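Local structure of protein PES4 (6EXX) at residues Arg29-Gln34 / Phe48-Asn53; Leu7-Ala12 / Ser42-Gly47. The protein probably binds RNA, including poly(A), poly(U) and mRNA 3'-UTRs, and is represented here by its fourth RNA recognition motif. All blocks are in the same frame, centred on the assembly; numbering follows the deposited sequence.

Contact 1 (Arg29-Gln34 / Phe48-Asn53); sequences RPFKIQ and FIKFRN
The carbonyl oxygen of K50 takes two backbone donors from segment 29-34: K32 N, lying in the carbonyl plane on a lone pair at 3.3 Å from K50 O, and F31 N, whose bond is shorter but weak. F31 and K32 thus both face K50, a classic beta bulge at the entrance to the antiparallel hairpin of strands 32-39 and 44-51 in this RNA recognition motif. Beyond it the ladder is regular, with K50 N to K32 O at 2.9 Å and Q34 and F48 bonded in both directions. On one face of the sheet Q34 CB sits over the F48 ring, 4.0 Å from its centroid, while Q34 NE2 is held by D36. On the other, I33 CG1 packs on I49 CG2; I33 also touches helix 16-25, and I49 touches L7. At the open end R52 CG lies over the centre of the F31 ring. Farther along, the R52 guanidinium has F31 CE1 over one face and the R29 guanidinium over the other, the guanidinium planes 34° apart. These like charges lie close, R29 NH1 2.9 Å from R52 NH2, unbonded. R52 NE donates to R29 O at 2.8 Å, and a water joins that oxygen to R52 N.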
loop_
_atom_site.group_PDB
_atom_site.type_symbol
_atom_site.label_atom_id
_atom_site.label_comp_id
_atom_site.label_asym_id
_atom_site.label_seq_id
_atom_site.Cartn_x
_atom_site.Cartn_y
_atom_site.Cartn_z
ATOM N N ARG A 29 2.429 1.601 -13.045
ATOM C CA ARG A 29 3.732 0.990 -12.841
ATOM C C ARG A 29 4.457 1.742 -11.730
ATOM O O ARG A 29 5.049 2.790 -11.971
ATOM C CB ARG A 29 4.551 1.053 -14.131
ATOM C CG ARG A 29 3.896 0.339 -15.303
ATOM C CD ARG A 29 4.773 0.362 -16.546
ATOM N NE ARG A 29 5.040 1.721 -17.010
ATOM C CZ ARG A 29 6.253 2.255 -17.111
ATOM N NH1 ARG A 29 7.325 1.545 -16.782
ATOM N NH2 ARG A 29 6.395 3.500 -17.543
ATOM N N PRO A 30 4.394 1.219 -10.498
ATOM C CA PRO A 30 5.122 1.873 -9.412
ATOM C C PRO A 30 6.617 1.696 -9.607
ATOM O O PRO A 30 7.049 0.765 -10.284
ATOM C CB PRO A 30 4.649 1.116 -8.171
ATOM C CG PRO A 30 4.312 -0.244 -8.680
ATOM C CD PRO A 30 3.766 -0.039 -10.062
ATOM N N PHE A 31 7.400 2.592 -9.026
ATOM C CA PHE A 31 8.838 2.391 -8.961
ATOM C C PHE A 31 9.161 1.211 -8.044
ATOM O O PHE A 31 10.076 0.440 -8.330
ATOM C CB PHE A 31 9.549 3.644 -8.446
ATOM C CG PHE A 31 9.761 4.718 -9.480
ATOM C CD1 PHE A 31 10.157 4.413 -10.769
ATOM C CD2 PHE A 31 9.617 6.055 -9.137
ATOM C CE1 PHE A 31 10.375 5.414 -11.699
ATOM C CE2 PHE A 31 9.837 7.054 -10.065
ATOM C CZ PHE A 31 10.207 6.732 -11.342
ATOM N N LYS A 32 8.429 1.075 -6.938
ATOM C CA LYS A 32 8.732 0.030 -5.965
ATOM C C LYS A 32 7.523 -0.260 -5.091
ATOM O O LYS A 32 6.880 0.660 -4.617
ATOM C CB LYS A 32 9.899 0.472 -5.070
ATOM C CG LYS A 32 10.405 -0.604 -4.113
ATOM C CD LYS A 32 11.305 -1.601 -4.831
ATOM C CE LYS A 32 11.934 -2.594 -3.866
ATOM N NZ LYS A 32 10.950 -3.595 -3.373
ATOM N N ILE A 33 7.248 -1.541 -4.867
ATOM C CA ILE A 33 6.340 -1.978 -3.812
ATOM C C ILE A 33 7.207 -2.694 -2.802
ATOM O O ILE A 33 7.914 -3.628 -3.161
ATOM C CB ILE A 33 5.263 -2.943 -4.325
ATOM C CG1 ILE A 33 4.406 -2.239 -5.368
ATOM C CG2 ILE A 33 4.410 -3.457 -3.164
ATOM C CD1 ILE A 33 3.385 -3.140 -6.052
ATOM N N GLN A 34 7.179 -2.262 -1.550
ATOM C CA GLN A 34 8.066 -2.821 -0.546
ATOM C C GLN A 34 7.348 -2.990 0.780
ATOM O O GLN A 34 7.006 -2.010 1.429
ATOM C CB GLN A 34 9.264 -1.894 -0.360
ATOM C CG GLN A 34 10.253 -2.354 0.702
ATOM C CD GLN A 34 11.622 -1.746 0.509
ATOM O OE1 GLN A 34 12.156 -1.742 -0.598
ATOM N NE2 GLN A 34 12.191 -1.217 1.579
ATOM N N PHE A 48 5.719 0.482 1.914
ATOM C CA PHE A 48 5.351 1.619 1.092
ATOM C C PHE A 48 5.245 1.227 -0.363
ATOM O O PHE A 48 5.745 0.179 -0.785
ATOM C CB PHE A 48 6.369 2.758 1.246
ATOM C CG PHE A 48 7.758 2.387 0.808
ATOM C CD1 PHE A 48 8.148 2.516 -0.520
ATOM C CD2 PHE A 48 8.683 1.920 1.723
ATOM C CE1 PHE A 48 9.426 2.170 -0.919
ATOM C CE2 PHE A 48 9.962 1.577 1.330
ATOM C CZ PHE A 48 10.333 1.706 0.010
ATOM N N ILE A 49 4.580 2.085 -1.124
ATOM C CA ILE A 49 4.619 2.015 -2.570
ATOM C C ILE A 49 5.126 3.362 -3.058
ATOM O O ILE A 49 4.563 4.411 -2.718
ATOM C CB ILE A 49 3.249 1.714 -3.211
ATOM C CG1 ILE A 49 2.624 0.450 -2.601
ATOM C CG2 ILE A 49 3.424 1.590 -4.716
ATOM C CD1 ILE A 49 1.178 0.230 -3.031
ATOM N N LYS A 50 6.191 3.328 -3.853
ATOM C CA LYS A 50 6.775 4.534 -4.420
ATOM C C LYS A 50 6.283 4.649 -5.847
ATOM O O LYS A 50 6.562 3.778 -6.669
ATOM C CB LYS A 50 8.300 4.479 -4.405
ATOM C CG LYS A 50 8.944 5.784 -4.862
ATOM C CD LYS A 50 10.422 5.657 -5.204
ATOM C CE LYS A 50 11.250 5.112 -4.076
ATOM N NZ LYS A 50 12.675 5.055 -4.497
ATOM N N PHE A 51 5.546 5.720 -6.119
ATOM C CA PHE A 51 4.960 5.966 -7.431
ATOM C C PHE A 51 5.742 7.014 -8.216
ATOM O O PHE A 51 6.447 7.851 -7.648
ATOM C CB PHE A 51 3.517 6.445 -7.282
ATOM C CG PHE A 51 2.605 5.438 -6.649
ATOM C CD1 PHE A 51 2.003 4.455 -7.419
ATOM C CD2 PHE A 51 2.335 5.480 -5.292
ATOM C CE1 PHE A 51 1.149 3.544 -6.846
ATOM C CE2 PHE A 51 1.484 4.562 -4.724
ATOM C CZ PHE A 51 0.898 3.594 -5.499
ATOM N N ARG A 52 5.592 6.967 -9.535
ATOM C CA ARG A 52 6.251 7.910 -10.422
ATOM C C ARG A 52 5.706 9.326 -10.310
ATOM O O ARG A 52 6.416 10.280 -10.619
ATOM C CB ARG A 52 6.117 7.430 -11.863
ATOM C CG ARG A 52 6.734 6.082 -12.111
ATOM C CD ARG A 52 6.244 5.474 -13.417
ATOM N NE ARG A 52 6.814 4.148 -13.633
ATOM C CZ ARG A 52 7.989 3.917 -14.207
ATOM N NH1 ARG A 52 8.740 4.922 -14.637
ATOM N NH2 ARG A 52 8.413 2.672 -14.352
ATOM N N ASN A 53 4.453 9.461 -9.895
ATOM C CA ASN A 53 3.824 10.766 -9.807
ATOM C C ASN A 53 2.617 10.695 -8.883
ATOM O O ASN A 53 2.193 9.612 -8.460
ATOM C CB ASN A 53 3.432 11.287 -11.195
ATOM C CG ASN A 53 2.622 10.289 -11.981
ATOM O OD1 ASN A 53 1.564 9.844 -11.535
ATOM N ND2 ASN A 53 3.118 9.923 -13.159
HETATM O O HOH W 1 3.833 4.984 -10.584
#

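Contact 2 (Leu7-Ala12 / Ser42-Gly47); sequences LENLSA and SSTYSG
A G1 beta bulge interrupts the pairing of strand 3-10 with strand 44-51, the two central strands of the RNA recognition motif, which carry the RNP2 and RNP1 motifs in this family, RNP1 departing from consensus here. Before the bulge, L7 and G47 form an antiparallel hydrogen-bonded pair, L7 N reaching G47 O at 2.9 Å and G47 N returning to L7 O. After it L10 pairs with Y45: Y45 N meets L10 O at 2.8 Å on a lone pair, and L10 N bonds to Y45 O. The extra residue is N9, in a left-handed backbone conformation (phi 59°, psi 36°), and its N-H goes to a water that also bonds to T44 OG1. Its side chain swings back so that N9 OD1 lies 3.6 Å from T44 CG2, while N9 ND2 is bonded to I73 O. L10 CB packs on the Y45 backbone, 3.4 Å from Y45 O. With Y45 CG anti to the carbonyl carbon (chi1 -68°), the ring turns its edge to L10 O, which lies near the ring plane. S46 CB rests 3.3 Å from L7 O, beside E8 CB. Both strands are flanked in turn: E8 shares backbone bonds with T75 of strand 72-78 and S46 with G37 of strand 32-39, while L10 touches both V74 and I35, and the Y45 ring meets that of Y38.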
loop_
_atom_site.group_PDB
_atom_site.type_symbol
_atom_site.label_atom_id
_atom_site.label_comp_id
_atom_site.label_asym_id
_atom_site.label_seq_id
_atom_site.Cartn_x
_atom_site.Cartn_y
_atom_site.Cartn_z
ATOM N N LEU A 7 2.304 2.644 4.137
ATOM C CA LEU A 7 1.229 1.742 4.498
ATOM C C LEU A 7 1.564 1.037 5.799
ATOM O O LEU A 7 2.705 0.626 6.010
ATOM C CB LEU A 7 1.056 0.677 3.413
ATOM C CG LEU A 7 0.679 1.183 2.028
ATOM C CD1 LEU A 7 0.660 0.042 1.036
ATOM C CD2 LEU A 7 -0.657 1.911 2.050
ATOM N N GLU A 8 0.566 0.864 6.661
ATOM C CA GLU A 8 0.730 0.049 7.847
ATOM C C GLU A 8 -0.609 -0.578 8.225
ATOM O O GLU A 8 -1.632 -0.338 7.590
ATOM C CB GLU A 8 1.317 0.879 8.991
ATOM C CG GLU A 8 0.378 1.925 9.520
ATOM C CD GLU A 8 0.938 2.680 10.701
ATOM O OE1 GLU A 8 2.149 2.977 10.713
ATOM O OE2 GLU A 8 0.158 2.973 11.623
ATOM N N ASN A 9 -0.579 -1.394 9.270
ATOM C CA ASN A 9 -1.750 -2.154 9.673
ATOM C C ASN A 9 -2.211 -3.059 8.532
ATOM O O ASN A 9 -3.415 -3.281 8.354
ATOM C CB ASN A 9 -2.880 -1.236 10.156
ATOM C CG ASN A 9 -3.737 -1.879 11.233
ATOM O OD1 ASN A 9 -3.212 -2.540 12.139
ATOM N ND2 ASN A 9 -5.047 -1.701 11.149
ATOM N N LEU A 10 -1.253 -3.606 7.779
ATOM C CA LEU A 10 -1.552 -4.525 6.693
ATOM C C LEU A 10 -1.676 -5.952 7.216
ATOM O O LEU A 10 -0.738 -6.519 7.780
ATOM C CB LEU A 10 -0.461 -4.495 5.631
ATOM C CG LEU A 10 -0.133 -3.130 5.034
ATOM C CD1 LEU A 10 0.921 -3.281 3.969
ATOM C CD2 LEU A 10 -1.388 -2.436 4.509
ATOM N N SER A 11 -2.841 -6.544 7.023
ATOM C CA SER A 11 -3.030 -7.949 7.311
ATOM C C SER A 11 -2.135 -8.793 6.412
ATOM O O SER A 11 -1.620 -8.358 5.384
ATOM C CB SER A 11 -4.483 -8.313 7.076
ATOM O OG SER A 11 -4.788 -8.153 5.712
ATOM N N ALA A 12 -1.968 -10.052 6.800
ATOM C CA ALA A 12 -1.218 -11.001 5.987
ATOM C C ALA A 12 -1.720 -11.094 4.551
ATOM O O ALA A 12 -0.921 -11.242 3.626
ATOM C CB ALA A 12 -1.235 -12.375 6.637
ATOM N N SER A 42 0.614 -6.025 16.892
ATOM C CA SER A 42 -0.648 -6.043 16.164
ATOM C C SER A 42 -0.735 -7.177 15.142
ATOM O O SER A 42 -1.795 -7.401 14.560
ATOM C CB SER A 42 -0.836 -4.705 15.448
ATOM O OG SER A 42 0.160 -4.500 14.461
ATOM N N SER A 43 0.377 -7.867 14.920
ATOM C CA SER A 43 0.473 -8.900 13.890
ATOM C C SER A 43 0.070 -8.351 12.523
ATOM O O SER A 43 -0.751 -8.935 11.814
ATOM C CB SER A 43 -0.371 -10.123 14.253
ATOM O OG SER A 43 0.011 -10.620 15.517
ATOM N N THR A 44 0.652 -7.217 12.163
ATOM C CA THR A 44 0.425 -6.616 10.857
ATOM C C THR A 44 1.732 -6.139 10.265
ATOM O O THR A 44 2.736 -5.969 10.973
ATOM C CB THR A 44 -0.545 -5.417 10.920
ATOM O OG1 THR A 44 0.001 -4.395 11.758
ATOM C CG2 THR A 44 -1.923 -5.828 11.430
ATOM N N TYR A 45 1.695 -5.926 8.955
ATOM C CA TYR A 45 2.854 -5.526 8.179
ATOM C C TYR A 45 2.799 -4.047 7.813
ATOM O O TYR A 45 1.767 -3.386 7.924
ATOM C CB TYR A 45 2.936 -6.361 6.900
ATOM C CG TYR A 45 3.248 -7.824 7.122
ATOM C CD1 TYR A 45 2.254 -8.751 7.415
ATOM C CD2 TYR A 45 4.542 -8.277 7.021
ATOM C CE1 TYR A 45 2.560 -10.098 7.608
ATOM C CE2 TYR A 45 4.861 -9.605 7.208
ATOM C CZ TYR A 45 3.866 -10.517 7.504
ATOM O OH TYR A 45 4.212 -11.829 7.676
ATOM N N SER A 46 3.944 -3.558 7.361
ATOM C CA SER A 46 4.064 -2.177 6.931
ATOM C C SER A 46 5.082 -2.060 5.812
ATOM O O SER A 46 5.917 -2.940 5.620
ATOM C CB SER A 46 4.470 -1.289 8.099
ATOM O OG SER A 46 5.691 -1.718 8.653
ATOM N N GLY A 47 5.005 -0.963 5.078
ATOM C CA GLY A 47 5.917 -0.712 3.991
ATOM C C GLY A 47 5.467 0.497 3.213
ATOM O O GLY A 47 4.887 1.431 3.781
HETATM O O HOH W 2 1.529 -2.274 11.123
HETATM O O HOH W 3 -1.152 -10.921 9.874
#

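How the contacts relate
Contacts 1 and 2 show how one strand can serve two neighbours in a sheet: strand 44-51 pairs with 32-39 in contact 1 and with 3-10 in contact 2. Their centres lie about 17 Å apart, on opposite sides of the chain's centre. Along the chain the segments alternate: 7-12, 29-34, 42-47, 48-53. The two meet where I49 CD1 packs 4.1 Å from L7 CD1. Contact 1 pairs a hairpin's strands at its open end; contact 2 joins the first strand to the third, sheet neighbours separated in sequence by helix 16-25 and strand 32-39. Together they build three adjacent strands of the sheet, whose face away from the helices RNA recognition motifs commonly use to bind RNA.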